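Local coordinates for protein aspartate aminotransferase (Thermotoga maritima, PDB 1O4S) that catalyses the pyridoxal-phosphate-dependent transfer of an amino group from L-aspartate to 2-oxoglutarate, giving oxaloacetate and L-glutamate, at residues T251-G256 with N280-Y285. Numbering follows the deposited sequence.
With PLP (pyridoxal-5'-phosphate), chain M.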
ATOM      1  N   THR B 251      -4.204 -10.629  10.277  1.00 30.30           N
ATOM      2  CA  THR B 251      -4.836  -9.714   9.312  1.00 28.91           C
ATOM      3  C   THR B 251      -4.377  -8.269   9.454  1.00 27.49           C
ATOM      4  O   THR B 251      -4.129  -7.626   8.442  1.00 27.82           O
ATOM      5  CB  THR B 251      -6.386  -9.734   9.416  1.00 29.33           C
ATOM      6  OG1 THR B 251      -6.734  -9.657  10.784  1.00 29.11           O
ATOM      7  CG2 THR B 251      -6.998 -11.008   8.860  1.00 30.06           C
ATOM      8  N   GLY B 252      -4.279  -7.753  10.680  1.00 26.92           N
ATOM      9  CA  GLY B 252      -3.868  -6.383  10.908  1.00 26.79           C
ATOM     10  C   GLY B 252      -2.387  -6.079  10.634  1.00 26.72           C
ATOM     11  O   GLY B 252      -2.027  -4.933  10.567  1.00 26.36           O
ATOM     12  N   TRP B 253      -1.560  -7.105  10.476  1.00 27.64           N
ATOM     13  CA  TRP B 253      -0.132  -6.966  10.138  1.00 28.31           C
ATOM     14  C   TRP B 253       0.110  -6.534   8.691  1.00 28.50           C
ATOM     15  O   TRP B 253       1.065  -5.821   8.443  1.00 29.55           O
ATOM     16  CB  TRP B 253       0.664  -8.234  10.431  1.00 27.99           C
ATOM     17  CG  TRP B 253       0.812  -8.513  11.861  1.00 27.10           C
ATOM     18  CD1 TRP B 253      -0.004  -9.293  12.653  1.00 24.87           C
ATOM     19  CD2 TRP B 253       1.869  -8.074  12.690  1.00 26.56           C
ATOM     20  NE1 TRP B 253       0.502  -9.355  13.926  1.00 25.70           N
ATOM     21  CE2 TRP B 253       1.633  -8.581  13.985  1.00 26.12           C
ATOM     22  CE3 TRP B 253       2.999  -7.272  12.478  1.00 26.77           C
ATOM     23  CZ2 TRP B 253       2.477  -8.314  15.048  1.00 26.28           C
ATOM     24  CZ3 TRP B 253       3.826  -7.001  13.544  1.00 26.97           C
ATOM     25  CH2 TRP B 253       3.561  -7.530  14.805  1.00 26.89           C
ATOM     26  N   ARG B 254      -0.811  -6.895   7.797  1.00 28.66           N
ATOM     27  CA  ARG B 254      -0.755  -6.651   6.353  1.00 28.64           C
ATOM     28  C   ARG B 254       0.516  -7.194   5.724  1.00 29.07           C
ATOM     29  O   ARG B 254       1.328  -6.402   5.250  1.00 30.02           O
ATOM     30  CB  ARG B 254      -0.925  -5.153   6.003  1.00 28.75           C
ATOM     31  CG  ARG B 254      -1.896  -4.370   6.896  1.00 28.14           C
ATOM     32  CD  ARG B 254      -3.355  -4.781   6.840  1.00 29.42           C
ATOM     33  NE  ARG B 254      -3.841  -4.923   5.475  1.00 27.90           N
ATOM     34  CZ  ARG B 254      -4.164  -6.060   4.863  1.00 27.89           C
ATOM     35  NH1 ARG B 254      -4.087  -7.225   5.483  1.00 26.92           N
ATOM     36  NH2 ARG B 254      -4.572  -6.027   3.599  1.00 27.09           N
ATOM     37  N   VAL B 255       0.697  -8.519   5.760  1.00 29.07           N
ATOM     38  CA  VAL B 255       1.813  -9.189   5.111  1.00 30.38           C
ATOM     39  C   VAL B 255       1.288 -10.318   4.238  1.00 30.67           C
ATOM     40  O   VAL B 255       0.672 -11.269   4.723  1.00 30.25           O
ATOM     41  CB  VAL B 255       2.772  -9.858   6.087  1.00 31.00           C
ATOM     42  CG1 VAL B 255       4.046 -10.320   5.346  1.00 33.64           C
ATOM     43  CG2 VAL B 255       3.067  -8.978   7.222  1.00 32.70           C
ATOM     44  N   GLY B 256       1.541 -10.195   2.944  1.00 29.92           N
ATOM     45  CA  GLY B 256       1.239 -11.231   2.003  1.00 29.78           C
ATOM     46  C   GLY B 256       2.367 -11.238   1.004  1.00 30.10           C
ATOM     47  O   GLY B 256       3.367 -10.513   1.173  1.00 28.53           O
ATOM     48  N   ASN B 280       5.930  -2.474   6.281  1.00 27.62           N
ATOM     49  CA  ASN B 280       6.342  -2.289   7.639  1.00 27.79           C
ATOM     50  C   ASN B 280       7.400  -3.310   8.079  1.00 27.31           C
ATOM     51  O   ASN B 280       7.185  -4.536   7.993  1.00 25.31           O
ATOM     52  CB  ASN B 280       5.091  -2.383   8.517  1.00 28.16           C
ATOM     53  CG  ASN B 280       5.380  -2.155   9.980  1.00 27.73           C
ATOM     54  OD1 ASN B 280       5.928  -3.021  10.668  1.00 27.01           O
ATOM     55  ND2 ASN B 280       4.938  -1.016  10.487  1.00 23.76           N
ATOM     56  N   THR B 281       8.529  -2.815   8.569  1.00 27.79           N
ATOM     57  CA  THR B 281       9.652  -3.704   8.882  1.00 28.38           C
ATOM     58  C   THR B 281       9.353  -4.641  10.033  1.00 28.01           C
ATOM     59  O   THR B 281       9.794  -5.801  10.019  1.00 27.75           O
ATOM     60  CB  THR B 281      10.918  -2.893   9.194  1.00 28.03           C
ATOM     61  OG1 THR B 281      11.081  -1.884   8.190  1.00 28.98           O
ATOM     62  CG2 THR B 281      12.166  -3.764   9.138  1.00 26.07           C
ATOM     63  N   VAL B 282       8.666  -4.132  11.056  1.00 27.86           N
ATOM     64  CA  VAL B 282       8.247  -5.002  12.149  1.00 27.74           C
ATOM     65  C   VAL B 282       7.458  -6.194  11.607  1.00 27.66           C
ATOM     66  O   VAL B 282       7.714  -7.338  11.985  1.00 27.19           O
ATOM     67  CB  VAL B 282       7.453  -4.257  13.266  1.00 27.17           C
ATOM     68  CG1 VAL B 282       7.276  -5.164  14.475  1.00 27.89           C
ATOM     69  CG2 VAL B 282       8.157  -2.971  13.669  1.00 27.46           C
ATOM     70  N   ALA B 283       6.488  -5.912  10.738  1.00 27.22           N
ATOM     71  CA  ALA B 283       5.665  -6.928  10.112  1.00 26.87           C
ATOM     72  C   ALA B 283       6.524  -7.978   9.367  1.00 26.54           C
ATOM     73  O   ALA B 283       6.246  -9.161   9.388  1.00 26.14           O
ATOM     74  CB  ALA B 283       4.649  -6.273   9.140  1.00 27.39           C
ATOM     75  N   GLN B 284       7.562  -7.531   8.694  1.00 26.95           N
ATOM     76  CA  GLN B 284       8.435  -8.447   7.984  1.00 27.54           C
ATOM     77  C   GLN B 284       9.067  -9.405   8.944  1.00 27.40           C
ATOM     78  O   GLN B 284       9.062 -10.604   8.672  1.00 28.31           O
ATOM     79  CB  GLN B 284       9.463  -7.722   7.162  1.00 26.93           C
ATOM     80  CG  GLN B 284       8.846  -6.887   6.084  1.00 28.34           C
ATOM     81  CD  GLN B 284       9.841  -6.375   5.067  1.00 28.34           C
ATOM     82  OE1 GLN B 284      10.502  -7.154   4.418  1.00 32.38           O
ATOM     83  NE2 GLN B 284       9.900  -5.077   4.895  1.00 26.43           N
ATOM     84  N   TYR B 285       9.582  -8.917  10.061  1.00 26.83           N
ATOM     85  CA  TYR B 285      10.155  -9.817  11.049  1.00 28.59           C
ATOM     86  C   TYR B 285       9.133 -10.704  11.720  1.00 28.40           C
ATOM     87  O   TYR B 285       9.415 -11.887  11.994  1.00 27.31           O
ATOM     88  CB  TYR B 285      11.050  -9.078  12.051  1.00 28.84           C
ATOM     89  CG  TYR B 285      12.356  -8.706  11.359  1.00 32.24           C
ATOM     90  CD1 TYR B 285      12.565  -7.434  10.854  1.00 32.12           C
ATOM     91  CD2 TYR B 285      13.348  -9.660  11.152  1.00 36.59           C
ATOM     92  CE1 TYR B 285      13.724  -7.099  10.199  1.00 34.48           C
ATOM     93  CE2 TYR B 285      14.518  -9.330  10.495  1.00 38.68           C
ATOM     94  CZ  TYR B 285      14.689  -8.035  10.031  1.00 37.65           C
ATOM     95  OH  TYR B 285      15.821  -7.685   9.388  1.00 40.75           O
TER
HETATM   96  N1  PLP M1234      -8.583 -12.945  -0.896  1.00 41.90           N
HETATM   97  C2  PLP M1234      -9.726 -13.304  -0.211  1.00 42.37           C
HETATM   98  C2A PLP M1234     -10.790 -13.976  -1.030  1.00 37.49           C
HETATM   99  C3  PLP M1234      -9.878 -13.017   1.155  1.00 41.54           C
HETATM  100  O3  PLP M1234     -10.897 -13.353   1.748  1.00 38.85           O
HETATM  101  C4  PLP M1234      -8.831 -12.405   1.863  1.00 44.94           C
HETATM  102  C4A PLP M1234      -8.986 -12.113   3.372  1.00 46.18           C
HETATM  103  C5  PLP M1234      -7.671 -12.076   1.121  1.00 46.14           C
HETATM  104  C6  PLP M1234      -7.576 -12.347  -0.243  1.00 42.92           C
HETATM  105  C5A PLP M1234      -6.425 -11.415   1.671  1.00 46.10           C
HETATM  106  O4P PLP M1234      -6.430 -10.331   2.584  1.00 37.20           O
HETATM  107  P   PLP M1234      -5.078  -9.731   3.197  1.00 31.61           P
HETATM  108  O1P PLP M1234      -5.516  -9.433   4.583  1.00 30.66           O
HETATM  109  O2P PLP M1234      -3.989 -10.716   3.087  1.00 32.00           O
HETATM  110  O3P PLP M1234      -4.946  -8.520   2.359  1.00 30.96           O
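Ala-283, the smallest side chain at this buried junction, is touched by both Trp-253 and Val-255, while Arg-254 between them turns the other way to grip the cofactor. The CE3-CZ3 side of the indole's six-membered ring packs on the first turn of helix 281-290, with CE3 of Trp-253 3.6 Å from CA of Ala-283, and CG1 of Val-282 meets the ring edge near its plane. With CG anti to the carbonyl carbon (chi1 -69°), the indole reaches the helix, while its NE1 hydrogen-bonds to Thr-55 OG1. Val-255 adds CG2, 3.7 Å from CB of Ala-283. Asn-280 caps the helix, its OD1 accepting in plane on a lone pair from Ala-283 N at 2.9 Å. Bent at chi2 and chi3, Arg-254 presents its guanidinium edge-on to the phosphate: NH1 donates a hydrogen bond to O1P of PLP and NH2 a straighter one to O3P, each 2.8 Å long. NH1 also donates to Thr-251 O, in that carbonyl's plane, and NH2 to Thr-276 O of the second subunit. Replacing Arg-254 by alanine is likely to cost the phosphate two charged hydrogen bonds and both carbonyls this donor. With Tyr-74 OH of the second subunit also hydrogen-bonding PLP, this is the interfacial cofactor-phosphate site characteristic of the aminotransferase family.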